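Local coordinates for long form salivary protein D7L1 (Aedes aegypti, PDB 3DXL) that binds and sequesters biogenic amines and leukotrienes of the vertebrate host, dampening its response to the bite and aiding blood feeding by female mosquitoes, at residues 3-11 with 128-139. Residues are numbered along the deposited sequence; the frame is centred on the assembly and turned at random.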
ATOM      1  N   PRO A   3     -12.400   2.582  -6.639  1.00 15.81           N
ATOM      2  CA  PRO A   3     -11.510   3.726  -6.825  1.00 14.47           C
ATOM      3  C   PRO A   3     -10.358   3.698  -5.811  1.00 13.10           C
ATOM      4  O   PRO A   3     -10.404   2.946  -4.827  1.00 13.07           O
ATOM      5  CB  PRO A   3     -12.420   4.915  -6.536  1.00 14.32           C
ATOM      6  CG  PRO A   3     -13.390   4.372  -5.510  1.00 15.40           C
ATOM      7  CD  PRO A   3     -13.638   2.957  -5.927  1.00 16.29           C
ATOM      8  N   PHE A   4      -9.345   4.513  -6.059  1.00 12.19           N
ATOM      9  CA  PHE A   4      -8.176   4.607  -5.193  1.00 11.28           C
ATOM     10  C   PHE A   4      -8.016   6.024  -4.688  1.00 10.96           C
ATOM     11  O   PHE A   4      -8.090   6.984  -5.469  1.00 10.90           O
ATOM     12  CB  PHE A   4      -6.924   4.198  -5.963  1.00 12.14           C
ATOM     13  CG  PHE A   4      -6.937   2.782  -6.439  1.00 12.35           C
ATOM     14  CD1 PHE A   4      -6.764   1.724  -5.546  1.00 13.68           C
ATOM     15  CD2 PHE A   4      -7.116   2.493  -7.787  1.00 13.46           C
ATOM     16  CE1 PHE A   4      -6.768   0.408  -5.997  1.00 14.79           C
ATOM     17  CE2 PHE A   4      -7.117   1.182  -8.238  1.00 14.37           C
ATOM     18  CZ  PHE A   4      -6.946   0.138  -7.346  1.00 14.98           C
ATOM     19  N   ASP A   5      -7.781   6.161  -3.382  1.00 10.30           N
ATOM     20  CA  ASP A   5      -7.540   7.471  -2.815  1.00 10.51           C
ATOM     21  C   ASP A   5      -6.057   7.844  -2.963  1.00  9.92           C
ATOM     22  O   ASP A   5      -5.269   7.046  -3.489  1.00  9.58           O
ATOM     23  CB  ASP A   5      -8.080   7.569  -1.367  1.00 10.15           C
ATOM     24  CG  ASP A   5      -7.266   6.769  -0.344  1.00 10.50           C
ATOM     25  OD1 ASP A   5      -6.064   6.529  -0.563  1.00 10.95           O
ATOM     26  OD2 ASP A   5      -7.851   6.420   0.710  1.00 11.75           O
ATOM     27  N   PRO A   6      -5.674   9.067  -2.572  1.00 10.17           N
ATOM     28  CA  PRO A   6      -4.273   9.454  -2.769  1.00 10.08           C
ATOM     29  C   PRO A   6      -3.237   8.552  -2.101  1.00  9.72           C
ATOM     30  O   PRO A   6      -2.168   8.315  -2.678  1.00  9.62           O
ATOM     31  CB  PRO A   6      -4.220  10.871  -2.202  1.00 10.86           C
ATOM     32  CG  PRO A   6      -5.606  11.387  -2.463  1.00 10.57           C
ATOM     33  CD  PRO A   6      -6.485  10.212  -2.113  1.00 10.39           C
ATOM     34  N   GLU A   7      -3.549   8.065  -0.899  1.00  9.48           N
ATOM     35  CA  GLU A   7      -2.664   7.166  -0.165  1.00  9.07           C
ATOM     36  C   GLU A   7      -2.529   5.837  -0.895  1.00  8.52           C
ATOM     37  O   GLU A   7      -1.442   5.249  -0.958  1.00  8.36           O
ATOM     38  CB  GLU A   7      -3.202   6.947   1.250  1.00  9.12           C
ATOM     39  CG  GLU A   7      -2.344   6.023   2.119  1.00  9.02           C
ATOM     40  CD  GLU A   7      -2.579   4.533   1.865  1.00  9.11           C
ATOM     41  OE1 GLU A   7      -3.672   4.148   1.402  1.00  9.47           O
ATOM     42  OE2 GLU A   7      -1.678   3.729   2.193  1.00  9.65           O
ATOM     43  N   GLU A   8      -3.637   5.363  -1.449  1.00  8.81           N
ATOM     44  CA  GLU A   8      -3.632   4.087  -2.149  1.00  9.22           C
ATOM     45  C   GLU A   8      -2.783   4.146  -3.413  1.00  8.99           C
ATOM     46  O   GLU A   8      -2.074   3.194  -3.727  1.00  9.11           O
ATOM     47  CB  GLU A   8      -5.052   3.610  -2.441  1.00  9.95           C
ATOM     48  CG  GLU A   8      -5.783   3.174  -1.173  1.00 10.44           C
ATOM     49  CD  GLU A   8      -7.252   2.893  -1.382  1.00 12.10           C
ATOM     50  OE1 GLU A   8      -7.950   3.742  -1.974  1.00 11.82           O
ATOM     51  OE2 GLU A   8      -7.736   1.843  -0.909  1.00 15.91           O
ATOM     52  N   MET A   9      -2.850   5.268  -4.131  1.00  9.21           N
ATOM     53  CA  MET A   9      -1.998   5.447  -5.306  1.00  8.93           C
ATOM     54  C   MET A   9      -0.542   5.653  -4.914  1.00  9.01           C
ATOM     55  O   MET A   9       0.351   5.108  -5.555  1.00  8.86           O
ATOM     56  CB  MET A   9      -2.503   6.574  -6.210  1.00  9.33           C
ATOM     57  CG  MET A   9      -3.863   6.282  -6.822  1.00 10.41           C
ATOM     58  SD  MET A   9      -3.977   4.680  -7.677  1.00 11.78           S
ATOM     59  CE  MET A   9      -2.588   4.749  -8.788  1.00 12.86           C
ATOM     60  N   LEU A  10      -0.305   6.391  -3.830  1.00  8.86           N
ATOM     61  CA  LEU A  10       1.059   6.573  -3.356  1.00  8.82           C
ATOM     62  C   LEU A  10       1.658   5.213  -2.986  1.00  8.54           C
ATOM     63  O   LEU A  10       2.818   4.921  -3.299  1.00  9.08           O
ATOM     64  CB  LEU A  10       1.116   7.529  -2.160  1.00  9.51           C
ATOM     65  CG  LEU A  10       2.514   7.865  -1.636  1.00 10.24           C
ATOM     66  CD1 LEU A  10       3.366   8.646  -2.663  1.00 10.96           C
ATOM     67  CD2 LEU A  10       2.383   8.634  -0.342  1.00 11.16           C
ATOM     68  N   PHE A  11       0.866   4.372  -2.317  1.00  8.49           N
ATOM     69  CA  PHE A  11       1.329   3.037  -1.980  1.00  8.43           C
ATOM     70  C   PHE A  11       1.710   2.257  -3.243  1.00  8.78           C
ATOM     71  O   PHE A  11       2.770   1.636  -3.292  1.00  8.97           O
ATOM     72  CB  PHE A  11       0.284   2.266  -1.182  1.00  9.02           C
ATOM     73  CG  PHE A  11       0.743   0.899  -0.815  1.00  9.84           C
ATOM     74  CD1 PHE A  11       1.616   0.713   0.254  1.00 10.83           C
ATOM     75  CD2 PHE A  11       0.363  -0.200  -1.569  1.00 11.17           C
ATOM     76  CE1 PHE A  11       2.090  -0.558   0.574  1.00 11.93           C
ATOM     77  CE2 PHE A  11       0.823  -1.475  -1.256  1.00 12.15           C
ATOM     78  CZ  PHE A  11       1.689  -1.651  -0.178  1.00 11.81           C
ATOM     79  N   PHE A 128      -5.481   9.859 -11.176  1.00 10.62           N
ATOM     80  CA  PHE A 128      -4.906   8.869 -10.277  1.00 10.42           C
ATOM     81  C   PHE A 128      -3.936   9.487  -9.279  1.00 10.33           C
ATOM     82  O   PHE A 128      -2.974   8.844  -8.838  1.00 10.64           O
ATOM     83  CB  PHE A 128      -4.290   7.734 -11.080  1.00 10.92           C
ATOM     84  CG  PHE A 128      -5.307   6.825 -11.682  1.00 10.79           C
ATOM     85  CD1 PHE A 128      -5.939   5.858 -10.903  1.00 12.12           C
ATOM     86  CD2 PHE A 128      -5.675   6.950 -13.019  1.00 12.49           C
ATOM     87  CE1 PHE A 128      -6.899   5.013 -11.443  1.00 12.85           C
ATOM     88  CE2 PHE A 128      -6.637   6.112 -13.567  1.00 13.52           C
ATOM     89  CZ  PHE A 128      -7.251   5.139 -12.786  1.00 12.70           C
ATOM     90  N   HIS A 129      -4.220  10.733  -8.900  1.00 10.27           N
ATOM     91  CA  HIS A 129      -3.567  11.392  -7.748  1.00 10.46           C
ATOM     92  C   HIS A 129      -2.073  11.601  -7.954  1.00 11.10           C
ATOM     93  O   HIS A 129      -1.283  11.489  -7.008  1.00 11.50           O
ATOM     94  CB  HIS A 129      -3.860  10.666  -6.419  1.00 10.49           C
ATOM     95  CG  HIS A 129      -5.313  10.427  -6.183  1.00 10.26           C
ATOM     96  ND1 HIS A 129      -6.241  11.449  -6.147  1.00 10.23           N
ATOM     97  CD2 HIS A 129      -5.998   9.282  -5.968  1.00 10.65           C
ATOM     98  CE1 HIS A 129      -7.440  10.938  -5.927  1.00 10.97           C
ATOM     99  NE2 HIS A 129      -7.318   9.625  -5.809  1.00 10.60           N
ATOM    100  N   GLY A 130      -1.703  11.910  -9.196  1.00 11.50           N
ATOM    101  CA  GLY A 130      -0.342  12.266  -9.552  1.00 12.55           C
ATOM    102  C   GLY A 130      -0.125  13.761  -9.696  1.00 13.18           C
ATOM    103  O   GLY A 130       1.014  14.205  -9.783  1.00 14.03           O
ATOM    104  N   ASN A 131      -1.207  14.539  -9.728  1.00 13.39           N
ATOM    105  CA  ASN A 131      -1.101  15.995  -9.821  1.00 14.48           C
ATOM    106  C   ASN A 131      -0.819  16.555  -8.430  1.00 14.92           C
ATOM    107  O   ASN A 131      -1.661  16.475  -7.539  1.00 13.89           O
ATOM    108  CB  ASN A 131      -2.377  16.598 -10.420  1.00 14.62           C
ATOM    109  CG  ASN A 131      -2.297  18.109 -10.600  1.00 14.94           C
ATOM    110  OD1 ASN A 131      -1.942  18.842  -9.681  1.00 15.52           O
ATOM    111  ND2 ASN A 131      -2.638  18.577 -11.795  1.00 16.30           N
ATOM    112  N   LYS A 132       0.374  17.115  -8.243  1.00 16.06           N
ATOM    113  CA  LYS A 132       0.817  17.568  -6.923  1.00 17.28           C
ATOM    114  C   LYS A 132      -0.118  18.591  -6.286  1.00 17.12           C
ATOM    115  O   LYS A 132      -0.464  18.471  -5.110  1.00 16.95           O
ATOM    116  CB  LYS A 132       2.238  18.128  -6.996  1.00 17.91           C
ATOM    117  CG  LYS A 132       3.282  17.073  -7.315  1.00 19.96           C
ATOM    118  CD  LYS A 132       4.659  17.682  -7.440  1.00 22.93           C
ATOM    119  CE  LYS A 132       5.662  16.644  -7.913  1.00 24.50           C
ATOM    120  NZ  LYS A 132       6.979  17.258  -8.241  1.00 26.44           N
ATOM    121  N   GLU A 133      -0.541  19.589  -7.056  1.00 17.49           N
ATOM    122  CA  GLU A 133      -1.413  20.637  -6.527  1.00 18.01           C
ATOM    123  C   GLU A 133      -2.797  20.105  -6.168  1.00 17.06           C
ATOM    124  O   GLU A 133      -3.316  20.392  -5.084  1.00 17.31           O
ATOM    125  CB  GLU A 133      -1.513  21.829  -7.492  1.00 19.07           C
ATOM    126  CG  GLU A 133      -2.407  22.977  -7.003  1.00 22.57           C
ATOM    127  CD  GLU A 133      -1.871  23.710  -5.771  1.00 25.76           C
ATOM    128  OE1 GLU A 133      -0.702  23.501  -5.374  1.00 28.17           O
ATOM    129  OE2 GLU A 133      -2.634  24.516  -5.197  1.00 28.24           O
ATOM    130  N   LEU A 134      -3.386  19.318  -7.061  1.00 15.96           N
ATOM    131  CA  LEU A 134      -4.697  18.756  -6.799  1.00 15.53           C
ATOM    132  C   LEU A 134      -4.661  17.806  -5.602  1.00 14.53           C
ATOM    133  O   LEU A 134      -5.572  17.801  -4.781  1.00 14.27           O
ATOM    134  CB  LEU A 134      -5.243  18.038  -8.037  1.00 15.76           C
ATOM    135  CG  LEU A 134      -5.607  18.910  -9.250  1.00 16.45           C
ATOM    136  CD1 LEU A 134      -5.977  18.041 -10.449  1.00 17.62           C
ATOM    137  CD2 LEU A 134      -6.740  19.877  -8.918  1.00 18.30           C
ATOM    138  N   THR A 135      -3.606  17.004  -5.508  1.00 13.84           N
ATOM    139  CA  THR A 135      -3.504  16.004  -4.456  1.00 13.66           C
ATOM    140  C   THR A 135      -3.292  16.674  -3.088  1.00 13.80           C
ATOM    141  O   THR A 135      -3.885  16.259  -2.088  1.00 13.43           O
ATOM    142  CB  THR A 135      -2.426  14.971  -4.808  1.00 13.83           C
ATOM    143  OG1 THR A 135      -2.725  14.403  -6.091  1.00 14.13           O
ATOM    144  CG2 THR A 135      -2.374  13.858  -3.777  1.00 14.01           C
ATOM    145  N   LYS A 136      -2.513  17.751  -3.057  1.00 14.04           N
ATOM    146  CA  LYS A 136      -2.340  18.539  -1.830  1.00 15.46           C
ATOM    147  C   LYS A 136      -3.691  19.006  -1.289  1.00 14.87           C
ATOM    148  O   LYS A 136      -3.958  18.913  -0.086  1.00 15.20           O
ATOM    149  CB  LYS A 136      -1.426  19.736  -2.100  1.00 15.58           C
ATOM    150  CG  LYS A 136      -1.257  20.703  -0.931  1.00 17.13           C
ATOM    151  CD  LYS A 136      -0.494  21.948  -1.360  1.00 18.15           C
ATOM    152  CE  LYS A 136      -0.551  23.031  -0.295  1.00 21.57           C
ATOM    153  NZ  LYS A 136       0.210  22.666   0.932  1.00 24.43           N
ATOM    154  N   GLY A 137      -4.541  19.514  -2.181  1.00 14.75           N
ATOM    155  CA  GLY A 137      -5.866  19.977  -1.791  1.00 14.78           C
ATOM    156  C   GLY A 137      -6.739  18.866  -1.249  1.00 14.37           C
ATOM    157  O   GLY A 137      -7.460  19.055  -0.277  1.00 14.37           O
ATOM    158  N   LEU A 138      -6.688  17.705  -1.887  1.00 14.11           N
ATOM    159  CA  LEU A 138      -7.449  16.550  -1.415  1.00 14.58           C
ATOM    160  C   LEU A 138      -6.978  16.069  -0.035  1.00 13.50           C
ATOM    161  O   LEU A 138      -7.804  15.800   0.850  1.00 13.21           O
ATOM    162  CB  LEU A 138      -7.392  15.418  -2.433  1.00 14.55           C
ATOM    163  CG  LEU A 138      -8.348  14.232  -2.299  1.00 16.46           C
ATOM    164  CD1 LEU A 138      -9.763  14.642  -1.894  1.00 18.21           C
ATOM    165  CD2 LEU A 138      -8.375  13.455  -3.602  1.00 16.57           C
ATOM    166  N   TYR A 139      -5.664  15.999   0.171  1.00 12.78           N
ATOM    167  CA  TYR A 139      -5.151  15.622   1.492  1.00 12.60           C
ATOM    168  C   TYR A 139      -5.626  16.588   2.574  1.00 13.42           C
ATOM    169  O   TYR A 139      -5.916  16.175   3.690  1.00 13.35           O
ATOM    170  CB  TYR A 139      -3.628  15.562   1.497  1.00 12.29           C
ATOM    171  CG  TYR A 139      -3.012  14.258   1.054  1.00 11.41           C
ATOM    172  CD1 TYR A 139      -3.233  13.072   1.765  1.00 11.76           C
ATOM    173  CD2 TYR A 139      -2.157  14.214  -0.045  1.00 12.13           C
ATOM    174  CE1 TYR A 139      -2.634  11.869   1.369  1.00 10.87           C
ATOM    175  CE2 TYR A 139      -1.554  13.020  -0.449  1.00 11.87           C
ATOM    176  CZ  TYR A 139      -1.800  11.851   0.262  1.00 11.16           C
ATOM    177  OH  TYR A 139      -1.209  10.658  -0.116  1.00 11.10           O
TER
HETATM  178  O   HOH W   1      -0.797   9.879  -4.688  1.00 12.43           O
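P6, the first residue of helix 6-20, is clamped between the rings of H129 and Y139, with a CH-pi contact to each. P6 CB lies over one face of the phenol, 4.0 Å from the centroid of the Y139 ring, and also meets CG2 of T135. P6 CG sits almost squarely above the imidazole, 3.8 Å from the centroid of the H129 ring and 12° off its normal. CD2 of L138 closes on P6 CG at 3.6 Å. P6 CD lies over the same face of H129, leaning toward NE2. The imidazole is held in its own plane as well: H129 NE2 donates to a lone pair of F4 O at 2.8 Å, somewhat bent at 131°, just ahead of the turn where D5 and E8 form the capping box of helix 6-20. In this N-terminal PBP/GOBP domain, which holds the lipid pocket, the contact docks the start of the first helix against the bend linking helix 121-127 to helix 132-142. G130, on that bend, binds leukotriene E4; the side chains of F128 and Y139 lie beside those of two further leukotriene-binding residues, W37 and K149 respectively. M9 curls back through bends at both chi2 and chi3, which lays M9 SD at the edge of the F128 ring, 4.0 Å from F128 CD1, a Met-aromatic contact; its CG packs on F128 O. On the backbone side, away from the H129 ring, one water donates to both P6 O and H129 O, 2.9 Å from each, tying the two backbones together.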